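Side-chain contacts in 7beta-hydroxysteroid dehydrogenase (Collinsella aerofaciens, PDB 5FYD), which catalyses the NADPH-dependent reduction of the 7-oxo group of 7-oxolithocholate to give the bile acid ursodeoxycholate: residues 15-20 / 42-47; 21-26 / 216-221; 35-40 / 46-51; 65-70 / 88-93. All blocks are in the same frame, centred on the assembly; numbering follows the deposited sequence. Where two conformers were deposited one is given.

Contact 1: residues 15-20 / 42-47; sequences GATEGV and EEKLNV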
loop_
_atom_site.group_PDB
_atom_site.type_symbol
_atom_site.label_atom_id
_atom_site.label_comp_id
_atom_site.label_asym_id
_atom_site.label_seq_id
_atom_site.Cartn_x
_atom_site.Cartn_y
_atom_site.Cartn_z
ATOM N N GLY A 15 -17.922 3.311 -3.109
ATOM C CA GLY A 15 -16.555 3.119 -2.658
ATOM C C GLY A 15 -16.270 4.060 -1.511
ATOM O O GLY A 15 -15.442 4.958 -1.638
ATOM N N ALA A 16 -16.935 3.830 -0.379
ATOM C CA ALA A 16 -17.078 4.849 0.653
ATOM C C ALA A 16 -16.119 4.779 1.836
ATOM O O ALA A 16 -16.114 5.701 2.638
ATOM C CB ALA A 16 -18.498 4.837 1.170
ATOM N N THR A 17 -15.348 3.709 1.983
ATOM C CA THR A 17 -14.585 3.533 3.233
ATOM C C THR A 17 -13.150 4.052 3.195
ATOM O O THR A 17 -12.635 4.489 4.214
ATOM C CB THR A 17 -14.618 2.088 3.707
ATOM O OG1 THR A 17 -14.440 1.213 2.591
ATOM C CG2 THR A 17 -15.978 1.820 4.341
ATOM N N GLU A 18 -12.499 3.975 2.047
ATOM C CA GLU A 18 -11.145 4.527 1.939
ATOM C C GLU A 18 -11.195 6.065 1.875
ATOM O O GLU A 18 -12.233 6.642 1.585
ATOM C CB GLU A 18 -10.347 3.925 0.758
ATOM C CG GLU A 18 -11.060 3.725 -0.581
ATOM C CD GLU A 18 -11.963 4.871 -0.964
ATOM O OE1 GLU A 18 -13.098 4.898 -0.447
ATOM O OE2 GLU A 18 -11.543 5.754 -1.745
ATOM N N GLY A 19 -10.059 6.682 2.190
ATOM C CA GLY A 19 -9.771 8.089 1.990
ATOM C C GLY A 19 -10.724 8.964 1.203
ATOM O O GLY A 19 -11.501 9.702 1.807
ATOM N N VAL A 20 -10.640 8.927 -0.133
ATOM C CA VAL A 20 -11.439 9.835 -0.967
ATOM C C VAL A 20 -12.943 9.554 -0.823
ATOM O O VAL A 20 -13.744 10.477 -0.739
ATOM C CB VAL A 20 -10.943 9.827 -2.439
ATOM C CG1 VAL A 20 -11.925 10.478 -3.388
ATOM C CG2 VAL A 20 -9.588 10.540 -2.519
ATOM N N GLU A 42 -18.315 -4.156 5.194
ATOM C CA GLU A 42 -19.570 -3.765 5.847
ATOM C C GLU A 42 -19.387 -3.216 7.262
ATOM O O GLU A 42 -20.034 -2.238 7.654
ATOM C CB GLU A 42 -20.549 -4.940 5.876
ATOM C CG GLU A 42 -21.862 -4.627 6.587
ATOM C CD GLU A 42 -23.042 -5.446 6.093
ATOM O OE1 GLU A 42 -22.848 -6.579 5.615
ATOM O OE2 GLU A 42 -24.180 -4.947 6.195
ATOM N N GLU A 43 -18.535 -3.874 8.035
ATOM C CA GLU A 43 -18.227 -3.420 9.389
ATOM C C GLU A 43 -17.669 -1.987 9.400
ATOM O O GLU A 43 -18.106 -1.146 10.180
ATOM C CB GLU A 43 -17.294 -4.426 10.097
ATOM C CG GLU A 43 -15.845 -4.496 9.601
ATOM C CD GLU A 43 -15.653 -4.885 8.124
ATOM O OE1 GLU A 43 -16.410 -5.742 7.577
ATOM O OE2 GLU A 43 -14.718 -4.338 7.507
ATOM N N LYS A 44 -16.750 -1.707 8.485
ATOM C CA LYS A 44 -16.119 -0.406 8.402
ATOM C C LYS A 44 -17.146 0.646 7.974
ATOM O O LYS A 44 -17.197 1.744 8.543
ATOM C CB LYS A 44 -14.962 -0.487 7.429
ATOM C CG LYS A 44 -13.980 0.642 7.523
ATOM C CD LYS A 44 -12.791 0.368 6.612
ATOM C CE LYS A 44 -11.859 1.567 6.538
ATOM N NZ LYS A 44 -10.651 1.297 5.703
ATOM N N LEU A 45 -17.980 0.285 6.994
ATOM C CA LEU A 45 -19.093 1.150 6.552
ATOM C C LEU A 45 -20.048 1.469 7.712
ATOM O O LEU A 45 -20.488 2.597 7.860
ATOM C CB LEU A 45 -19.870 0.475 5.431
ATOM C CG LEU A 45 -19.242 0.337 4.039
ATOM C CD1 LEU A 45 -20.015 -0.693 3.236
ATOM C CD2 LEU A 45 -19.262 1.676 3.318
ATOM N N ASN A 46 -20.381 0.458 8.510
ATOM C CA ASN A 46 -21.246 0.674 9.675
ATOM C C ASN A 46 -20.634 1.630 10.684
ATOM O O ASN A 46 -21.348 2.449 11.233
ATOM C CB ASN A 46 -21.600 -0.651 10.365
ATOM C CG ASN A 46 -22.593 -1.473 9.573
ATOM O OD1 ASN A 46 -23.456 -0.930 8.887
ATOM N ND2 ASN A 46 -22.500 -2.793 9.694
ATOM N N VAL A 47 -19.335 1.528 10.927
ATOM C CA VAL A 47 -18.659 2.446 11.835
ATOM C C VAL A 47 -18.744 3.870 11.264
ATOM O O VAL A 47 -19.162 4.789 11.957
ATOM C CB VAL A 47 -17.202 2.023 12.111
ATOM C CG1 VAL A 47 -16.440 3.124 12.842
ATOM C CG2 VAL A 47 -17.172 0.719 12.919
#

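Contact 2: residues 21-26 / 216-221; sequences GKAFCE and ECVDEA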
loop_
_atom_site.group_PDB
_atom_site.type_symbol
_atom_site.label_atom_id
_atom_site.label_comp_id
_atom_site.label_asym_id
_atom_site.label_seq_id
_atom_site.Cartn_x
_atom_site.Cartn_y
_atom_site.Cartn_z
ATOM N N GLY A 21 -13.314 8.276 -0.759
ATOM C CA GLY A 21 -14.689 7.902 -0.504
ATOM C C GLY A 21 -15.252 8.483 0.769
ATOM O O GLY A 21 -16.333 9.063 0.783
ATOM N N LYS A 22 -14.504 8.293 1.856
ATOM C CA LYS A 22 -14.887 8.818 3.133
ATOM C C LYS A 22 -15.043 10.334 3.092
ATOM O O LYS A 22 -15.970 10.894 3.663
ATOM C CB LYS A 22 -13.868 8.398 4.171
ATOM C CG LYS A 22 -14.190 8.920 5.546
ATOM C CD LYS A 22 -13.310 8.301 6.606
ATOM C CE LYS A 22 -13.458 9.119 7.867
ATOM N NZ LYS A 22 -12.661 8.563 8.980
ATOM N N ALA A 23 -14.131 11.004 2.413
ATOM C CA ALA A 23 -14.206 12.452 2.339
ATOM C C ALA A 23 -15.422 12.920 1.530
ATOM O O ALA A 23 -16.008 13.952 1.843
ATOM C CB ALA A 23 -12.917 13.021 1.778
ATOM N N PHE A 24 -15.814 12.152 0.500
ATOM C CA PHE A 24 -17.077 12.453 -0.200
ATOM C C PHE A 24 -18.285 12.342 0.742
ATOM O O PHE A 24 -19.186 13.187 0.720
ATOM C CB PHE A 24 -17.284 11.561 -1.441
ATOM C CG PHE A 24 -16.698 12.130 -2.711
ATOM C CD1 PHE A 24 -17.291 13.232 -3.321
ATOM C CD2 PHE A 24 -15.541 11.596 -3.275
ATOM C CE1 PHE A 24 -16.748 13.779 -4.460
ATOM C CE2 PHE A 24 -14.998 12.128 -4.425
ATOM C CZ PHE A 24 -15.610 13.217 -5.016
ATOM N N CYS A 25 -18.313 11.295 1.563
ATOM C CA CYS A 25 -19.428 11.093 2.505
ATOM C C CYS A 25 -19.529 12.282 3.452
ATOM O O CYS A 25 -20.612 12.841 3.660
ATOM C CB CYS A 25 -19.244 9.822 3.332
ATOM S SG CYS A 25 -19.375 8.273 2.389
ATOM N N GLU A 26 -18.385 12.680 3.996
ATOM C CA GLU A 26 -18.361 13.789 4.960
ATOM C C GLU A 26 -18.776 15.091 4.301
ATOM O O GLU A 26 -19.538 15.859 4.879
ATOM C CB GLU A 26 -16.986 13.918 5.624
ATOM C CG GLU A 26 -16.598 12.701 6.435
ATOM C CD GLU A 26 -15.116 12.657 6.804
ATOM O OE1 GLU A 26 -14.279 13.279 6.123
ATOM O OE2 GLU A 26 -14.787 11.966 7.771
ATOM N N GLU A 216 -8.908 17.880 0.416
ATOM C CA GLU A 216 -8.596 18.961 -0.520
ATOM C C GLU A 216 -9.019 18.598 -1.944
ATOM O O GLU A 216 -9.472 19.462 -2.702
ATOM C CB GLU A 216 -7.114 19.348 -0.426
ATOM C CG GLU A 216 -6.863 20.250 0.775
ATOM C CD GLU A 216 -5.656 19.842 1.580
ATOM O OE1 GLU A 216 -4.695 19.318 0.975
ATOM O OE2 GLU A 216 -5.693 20.030 2.820
ATOM N N CYS A 217 -8.908 17.312 -2.296
ATOM C CA CYS A 217 -9.399 16.828 -3.593
ATOM C C CYS A 217 -10.910 17.007 -3.718
ATOM O O CYS A 217 -11.405 17.534 -4.719
ATOM C CB CYS A 217 -9.104 15.357 -3.795
ATOM S SG CYS A 217 -7.330 15.019 -3.861
ATOM N N VAL A 218 -11.634 16.552 -2.696
ATOM C CA VAL A 218 -13.088 16.710 -2.680
ATOM C C VAL A 218 -13.524 18.174 -2.635
ATOM O O VAL A 218 -14.476 18.563 -3.312
ATOM C CB VAL A 218 -13.707 15.876 -1.546
ATOM C CG1 VAL A 218 -15.182 16.169 -1.386
ATOM C CG2 VAL A 218 -13.501 14.393 -1.845
ATOM N N ASP A 219 -12.829 18.993 -1.839
ATOM C CA ASP A 219 -13.119 20.418 -1.812
ATOM C C ASP A 219 -12.969 21.058 -3.200
ATOM O O ASP A 219 -13.859 21.796 -3.640
ATOM C CB ASP A 219 -12.249 21.147 -0.784
ATOM C CG ASP A 219 -12.759 20.968 0.644
ATOM O OD1 ASP A 219 -13.922 20.537 0.830
ATOM O OD2 ASP A 219 -11.991 21.273 1.581
ATOM N N GLU A 220 -11.887 20.738 -3.904
ATOM C CA GLU A 220 -11.704 21.284 -5.250
ATOM C C GLU A 220 -12.796 20.801 -6.217
ATOM O O GLU A 220 -13.346 21.593 -6.977
ATOM C CB GLU A 220 -10.321 20.952 -5.808
ATOM C CG GLU A 220 -10.116 21.564 -7.176
ATOM C CD GLU A 220 -8.692 21.446 -7.702
ATOM O OE1 GLU A 220 -7.832 20.795 -7.077
ATOM O OE2 GLU A 220 -8.450 22.015 -8.773
ATOM N N ALA A 221 -13.133 19.510 -6.165
ATOM C CA ALA A 221 -14.210 18.988 -7.018
ATOM C C ALA A 221 -15.546 19.737 -6.796
ATOM O O ALA A 221 -16.242 20.086 -7.754
ATOM C CB ALA A 221 -14.401 17.496 -6.777
#

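Contact 3: residues 35-40 / 46-51; sequences VVMVGR and NVLAGE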
loop_
_atom_site.group_PDB
_atom_site.type_symbol
_atom_site.label_atom_id
_atom_site.label_comp_id
_atom_site.label_asym_id
_atom_site.label_seq_id
_atom_site.Cartn_x
_atom_site.Cartn_y
_atom_site.Cartn_z
ATOM N N VAL A 35 -26.836 10.020 3.248
ATOM C CA VAL A 35 -25.716 9.363 2.567
ATOM C C VAL A 35 -25.985 7.872 2.402
ATOM O O VAL A 35 -26.199 7.179 3.383
ATOM C CB VAL A 35 -24.419 9.564 3.345
ATOM C CG1 VAL A 35 -23.243 8.973 2.604
ATOM C CG2 VAL A 35 -24.170 11.046 3.607
ATOM N N VAL A 36 -25.936 7.398 1.155
ATOM C CA VAL A 36 -25.903 5.971 0.873
ATOM C C VAL A 36 -24.442 5.668 0.646
ATOM O O VAL A 36 -23.843 6.218 -0.282
ATOM C CB VAL A 36 -26.714 5.587 -0.386
ATOM C CG1 VAL A 36 -26.756 4.084 -0.532
ATOM C CG2 VAL A 36 -28.111 6.133 -0.325
ATOM N N MET A 37 -23.872 4.813 1.484
ATOM C CA MET A 37 -22.455 4.481 1.423
ATOM C C MET A 37 -22.297 3.012 1.067
ATOM O O MET A 37 -22.938 2.137 1.684
ATOM C CB MET A 37 -21.736 4.813 2.742
ATOM C CG MET A 37 -22.272 4.166 3.992
ATOM S SD MET A 37 -21.386 4.851 5.418
ATOM C CE MET A 37 -22.125 6.459 5.445
ATOM N N VAL A 38 -21.481 2.759 0.043
ATOM C CA VAL A 38 -21.384 1.439 -0.547
ATOM C C VAL A 38 -19.948 1.002 -0.619
ATOM O O VAL A 38 -19.039 1.787 -0.985
ATOM C CB VAL A 38 -21.969 1.409 -1.965
ATOM C CG1 VAL A 38 -22.097 -0.032 -2.457
ATOM C CG2 VAL A 38 -23.303 2.146 -2.037
ATOM N N GLY A 39 -19.737 -0.268 -0.270
ATOM C CA GLY A 39 -18.412 -0.860 -0.332
ATOM C C GLY A 39 -18.437 -2.286 0.160
ATOM O O GLY A 39 -19.461 -2.762 0.612
ATOM N N ARG A 40 -17.299 -2.963 0.056
ATOM C CA ARG A 40 -17.241 -4.383 0.431
ATOM C C ARG A 40 -17.059 -4.633 1.937
ATOM O O ARG A 40 -17.478 -5.667 2.421
ATOM C CB ARG A 40 -16.215 -5.169 -0.396
ATOM C CG ARG A 40 -14.852 -4.564 -0.554
ATOM C CD ARG A 40 -13.890 -5.596 -1.130
ATOM N NE ARG A 40 -13.437 -6.474 -0.060
ATOM C CZ ARG A 40 -12.436 -6.204 0.788
ATOM N NH1 ARG A 40 -11.732 -5.071 0.703
ATOM N NH2 ARG A 40 -12.132 -7.081 1.740
ATOM N N ASN A 46 -20.381 0.458 8.510
ATOM C CA ASN A 46 -21.246 0.674 9.675
ATOM C C ASN A 46 -20.634 1.630 10.684
ATOM O O ASN A 46 -21.348 2.449 11.233
ATOM C CB ASN A 46 -21.600 -0.651 10.365
ATOM C CG ASN A 46 -22.593 -1.473 9.573
ATOM O OD1 ASN A 46 -23.456 -0.930 8.887
ATOM N ND2 ASN A 46 -22.500 -2.793 9.694
ATOM N N VAL A 47 -19.335 1.528 10.927
ATOM C CA VAL A 47 -18.659 2.446 11.835
ATOM C C VAL A 47 -18.744 3.870 11.264
ATOM O O VAL A 47 -19.162 4.789 11.957
ATOM C CB VAL A 47 -17.202 2.023 12.111
ATOM C CG1 VAL A 47 -16.440 3.124 12.842
ATOM C CG2 VAL A 47 -17.172 0.719 12.919
ATOM N N LEU A 48 -18.382 4.019 9.989
ATOM C CA LEU A 48 -18.435 5.310 9.321
ATOM C C LEU A 48 -19.850 5.904 9.325
ATOM O O LEU A 48 -20.031 7.095 9.565
ATOM C CB LEU A 48 -17.944 5.180 7.879
ATOM C CG LEU A 48 -17.928 6.463 7.022
ATOM C CD1 LEU A 48 -17.063 7.539 7.646
ATOM C CD2 LEU A 48 -17.426 6.111 5.625
ATOM N N ALA A 49 -20.852 5.074 9.051
ATOM C CA ALA A 49 -22.239 5.538 9.064
ATOM C C ALA A 49 -22.640 6.115 10.421
ATOM O O ALA A 49 -23.251 7.179 10.481
ATOM C CB ALA A 49 -23.187 4.426 8.658
ATOM N N GLY A 50 -22.261 5.430 11.498
ATOM C CA GLY A 50 -22.541 5.935 12.851
ATOM C C GLY A 50 -21.843 7.259 13.118
ATOM O O GLY A 50 -22.429 8.179 13.693
ATOM N N GLU A 51 -20.608 7.377 12.646
ATOM C CA GLU A 51 -19.851 8.634 12.773
ATOM C C GLU A 51 -20.510 9.779 12.002
ATOM O O GLU A 51 -20.618 10.914 12.508
ATOM C CB GLU A 51 -18.400 8.433 12.322
ATOM C CG GLU A 51 -17.654 7.508 13.270
ATOM C CD GLU A 51 -16.207 7.250 12.885
ATOM O OE1 GLU A 51 -15.856 7.360 11.684
ATOM O OE2 GLU A 51 -15.431 6.913 13.813
#

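Contact 4: residues 65-70 / 88-93; sequences ADFSQP and MSYVAC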
loop_
_atom_site.group_PDB
_atom_site.type_symbol
_atom_site.label_atom_id
_atom_site.label_comp_id
_atom_site.label_asym_id
_atom_site.label_seq_id
_atom_site.Cartn_x
_atom_site.Cartn_y
_atom_site.Cartn_z
ATOM N N ALA A 65 -21.537 -4.147 -1.058
ATOM C CA ALA A 65 -21.398 -4.677 -2.408
ATOM C C ALA A 65 -19.937 -4.702 -2.807
ATOM O O ALA A 65 -19.164 -3.803 -2.443
ATOM C CB ALA A 65 -22.206 -3.869 -3.412
ATOM N N ASP A 66 -19.557 -5.737 -3.554
ATOM C CA ASP A 66 -18.194 -5.860 -4.046
ATOM C C ASP A 66 -18.266 -5.524 -5.521
ATOM O O ASP A 66 -18.854 -6.275 -6.303
ATOM C CB ASP A 66 -17.701 -7.287 -3.806
ATOM C CG ASP A 66 -16.301 -7.521 -4.301
ATOM O OD1 ASP A 66 -15.810 -6.783 -5.196
ATOM O OD2 ASP A 66 -15.668 -8.459 -3.763
ATOM N N PHE A 67 -17.693 -4.380 -5.918
ATOM C CA PHE A 67 -17.876 -3.915 -7.307
ATOM C C PHE A 67 -17.185 -4.767 -8.369
ATOM O O PHE A 67 -17.415 -4.554 -9.563
ATOM C CB PHE A 67 -17.418 -2.456 -7.468
ATOM C CG PHE A 67 -18.117 -1.496 -6.550
ATOM C CD1 PHE A 67 -19.478 -1.555 -6.347
ATOM C CD2 PHE A 67 -17.393 -0.563 -5.851
ATOM C CE1 PHE A 67 -20.116 -0.672 -5.487
ATOM C CE2 PHE A 67 -18.015 0.321 -4.978
ATOM C CZ PHE A 67 -19.383 0.268 -4.801
ATOM N N SER A 68 -16.295 -5.675 -7.944
ATOM C CA SER A 68 -15.669 -6.627 -8.854
ATOM C C SER A 68 -16.611 -7.772 -9.209
ATOM O O SER A 68 -16.255 -8.590 -10.064
ATOM C CB SER A 68 -14.388 -7.223 -8.246
ATOM O OG SER A 68 -14.689 -8.162 -7.209
ATOM N N GLN A 69 -17.763 -7.878 -8.535
ATOM C CA GLN A 69 -18.644 -9.055 -8.666
ATOM C C GLN A 69 -19.891 -8.745 -9.461
ATOM O O GLN A 69 -20.473 -7.656 -9.332
ATOM C CB GLN A 69 -19.057 -9.561 -7.285
ATOM C CG GLN A 69 -17.907 -10.057 -6.428
ATOM C CD GLN A 69 -17.239 -11.270 -7.039
ATOM O OE1 GLN A 69 -17.916 -12.214 -7.435
ATOM N NE2 GLN A 69 -15.917 -11.226 -7.182
ATOM N N PRO A 70 -20.363 -9.721 -10.255
ATOM C CA PRO A 70 -21.629 -9.508 -10.943
ATOM C C PRO A 70 -22.781 -9.302 -9.945
ATOM O O PRO A 70 -22.791 -9.908 -8.877
ATOM C CB PRO A 70 -21.836 -10.802 -11.739
ATOM C CG PRO A 70 -20.915 -11.801 -11.166
ATOM C CD PRO A 70 -19.802 -11.068 -10.485
ATOM N N MET A 88 -24.262 11.385 -7.110
ATOM C CA MET A 88 -23.526 10.125 -7.198
ATOM C C MET A 88 -22.047 10.413 -7.385
ATOM O O MET A 88 -21.682 11.329 -8.118
ATOM C CB MET A 88 -24.027 9.255 -8.365
ATOM C CG MET A 88 -23.433 7.847 -8.420
ATOM S SD MET A 88 -23.558 7.077 -10.071
ATOM C CE MET A 88 -22.103 7.715 -10.850
ATOM N N SER A 89 -21.202 9.634 -6.714
ATOM C CA SER A 89 -19.763 9.622 -7.012
ATOM C C SER A 89 -19.285 8.186 -7.132
ATOM O O SER A 89 -19.488 7.407 -6.200
ATOM C CB SER A 89 -18.929 10.326 -5.941
ATOM O OG SER A 89 -17.558 10.238 -6.232
ATOM N N TYR A 90 -18.625 7.865 -8.247
ATOM C CA TYR A 90 -17.943 6.592 -8.388
ATOM C C TYR A 90 -16.475 6.760 -8.010
ATOM O O TYR A 90 -15.727 7.446 -8.715
ATOM C CB TYR A 90 -18.084 6.021 -9.791
ATOM C CG TYR A 90 -17.837 4.536 -9.801
ATOM C CD1 TYR A 90 -18.865 3.670 -9.475
ATOM C CD2 TYR A 90 -16.605 4.001 -10.093
ATOM C CE1 TYR A 90 -18.698 2.312 -9.459
ATOM C CE2 TYR A 90 -16.410 2.629 -10.079
ATOM C CZ TYR A 90 -17.469 1.776 -9.752
ATOM O OH TYR A 90 -17.329 0.386 -9.718
ATOM N N VAL A 91 -16.110 6.161 -6.874
ATOM C CA VAL A 91 -14.789 6.284 -6.279
ATOM C C VAL A 91 -13.988 4.986 -6.317
ATOM O O VAL A 91 -12.769 5.026 -6.320
ATOM C CB VAL A 91 -14.888 6.707 -4.783
ATOM C CG1 VAL A 91 -13.495 6.986 -4.209
ATOM C CG2 VAL A 91 -15.791 7.900 -4.624
ATOM N N ALA A 92 -14.652 3.843 -6.356
ATOM C CA ALA A 92 -13.955 2.572 -6.228
ATOM C C ALA A 92 -13.014 2.345 -7.386
ATOM O O ALA A 92 -13.298 2.763 -8.507
ATOM C CB ALA A 92 -14.943 1.440 -6.187
ATOM N N CYS A 93 -11.902 1.674 -7.117
ATOM C CA CYS A 93 -10.976 1.300 -8.169
ATOM C C CYS A 93 -10.204 0.067 -7.756
ATOM O O CYS A 93 -9.915 -0.137 -6.568
ATOM C CB CYS A 93 -10.009 2.444 -8.475
ATOM S SG CYS A 93 -8.708 2.614 -7.242
#

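Contact 1: residues 15-20 / 42-47
Thr17 and Leu45 meet methyl to methyl, and here the contact between the cofactor loop and helix 42-56 is tightest. Thr17 CG2 stands 3.4 Å from Leu45 CD2, closer than such carbons usually sit, and 3.6 Å from Leu45 CG, the two side chains crossing at about a right angle. The threonine's first torsion explains the approach: with CG2 anti to the carbonyl carbon (chi1 42°, measured to OG1), the methyl branch rather than the hydroxyl is turned to the leucine. Leu45 CD2 also reaches Ala16 CB at 3.9 Å, and one methyl thereby joins two consecutive loop residues on the buried side.

The Lys44 side is looser. This exposed lysine, its CG anti to the backbone N (chi1 -163°) and its chain extended beyond, runs alongside the threonine. Lys44 CD is 3.8 Å from Thr17 CB. Lys44 NZ remains 4.0 Å from Thr17 O, so the lysine adds aliphatic cover rather than a polar grip.

Gly15, Gly19 and Gly21 have the Gly-x3-Gly-x-Gly spacing of the short-chain dehydrogenase cofactor motif, and Thr17, Glu18, Gly19 and Val20 bind NADP(+). Glu18 takes the N-cap position of the helix that follows, its OE2 bonded to Gly21 N.

The loop links strand 10-14 to helix 19-30, is bonded through Gly15 and Ala16 to Val38 of strand 34-39, and is flanked by helix 42-56: Ala16 and Leu45 both rest on Met37 of strand 34-39, and Leu45 extends to Val62 of strand 60-64.

Contact 2: residues 21-26 / 216-221
Val218 pushes its forked side chain from helix 214-224 against Ala23 and Phe24 of helix 19-30, and its path from CB outward describes nearly the whole contact. At CB the chain splits. The CG1 branch, anti to the backbone N (chi1 172°), approaches the helix backbone, lying 4.0 Å from Ala23 O, and stands 4.1 Å over Phe24 CD1 on the same face of the ring that the other branch covers. The CG2 branch does more. It touches Ala23 CB at 3.9 Å and then sits over the phenyl ring of Phe24 in a CH-pi contact, 3.8 Å from the ring centroid and only 12° off the normal. Placed over the middle of the face, it is 3.7 Å from Phe24 CE2 and also close to CD2, with CG and CZ slightly farther away. All three residues are buried, and the side chains meet through carbon atoms alone.

A salt bridge from Asp219 to Lys27 links the same two helices beside this apolar centre. Phe24 continues inward to Val91, next to the end of strand 85-90, and also meets Phe222, while Ala221 and Cys217 settle on strand 179-186; helix 214-224 thus packs beside helix 19-30 and rests on strand 179-186.

Contact 3: residues 35-40 / 46-51
Leu48 is the first residue of the helical segment 46-51 to meet the strand, and what it meets is the sulfur of Met37. Leu48 CG lies 4.1 Å from Met37 SD, with CD2 only slightly farther off; with CG anti to the backbone N (chi1 -180°), the leucine runs past the sulfur, its flank rather than its end against it. Leu48 also packs on Lys22 of helix 19-30.

Next in sequence comes Ala49, where the approach is closest. Met37 SD is 3.7 Å from both Ala49 N and Ala49 CB, and Met37 CE is 3.7 Å from Ala49 CA, so the end of the methionine lies along the helix backbone rather than against a long side chain. Ala49 is small enough to permit this, and its methyl also touches Thr60 and Val62. The methionine gets there by a bend: its chain turns at the last torsion (chi3 73°), laying the terminal methyl over Ala49. Cutting the side chain back to an alanine at Met37 would probably open a gap beneath Leu48 and Ala49, depriving both of their common partner on the strand.

The helix continues through Gly50 and Glu51, whose N atoms bond to Asn46 O and Val47 O. Strand 34-39, helix 42-56 and strand 60-64 form a beta-alpha-beta unit, and this buried seam between the first strand and the helix is characteristic of the Rossmann fold.

Contact 4: residues 65-70 / 88-93
Phe67 and Tyr90 lie alongside each other, pointing opposite ways, at the carboxyl edge of the Rossmann-type parallel sheet, where the loop after strand 60-64 leans on the end of strand 85-90. Their rings are oblique, the planes inclined at 44° and the centroids 5.7 Å apart. The tyrosine brings its tip to the root of the phenylalanine: Tyr90 OH is 3.6 Å from Phe67 CB and 3.8 Å from Phe67 CG. That hydroxyl is hydrogen-bonded to Val114 O of helix 105-132, and Phe119 packs edge-to-face with the tyrosine ring, so Tyr90 is fixed by other partners while Phe67 lies against it. Phe67 CG, anti to the carbonyl carbon (chi1 -57°), directs the ring inward, where Ala92 CB sits at its edge near the ring plane; that approach is modelled too tightly for its distance to be trusted.

Asp66 and Phe67 bind NADP(+), so this packing lies within a cofactor-binding loop. A serine in place of Phe67 would probably leave the side of Tyr90 OH facing a gap and take away much of what holds this loop to strand 85-90.

The loop's own shape comes from a type I turn and an Asx turn. Asp66 OD1 accepts from Ser68 N at 3.0 Å and from Ser68 OG at 2.7 Å, both donors approaching from the same face of the carboxylate.

In the fold
All four contacts have segments that carry NADP(+)-binding residues. Contacts 1 and 3 are nearly continuous, their centres about 5 Å apart: helix 42-56 serves both, and Ala16 N probably bonds to Val38 O (3.0 Å), tying the glycine-rich loop to strand 34-39. Contact 2 uses the helix that this loop begins, Ala16 CB lying 3.8 Å from Cys25 SG. Contact 4 joins contact 3 across the sheet, with Val38 CG1 3.6 Å from Phe67 CZ, while Val91 touches both Glu18 and Phe24. Contacts 2 and 4 have centres about 17 Å apart, on opposite sides of the chain's centre. The Tyr90 side chain is about 6 Å from that of Lys160, which probably lowers the pKa of Tyr156, the probable proton acceptor.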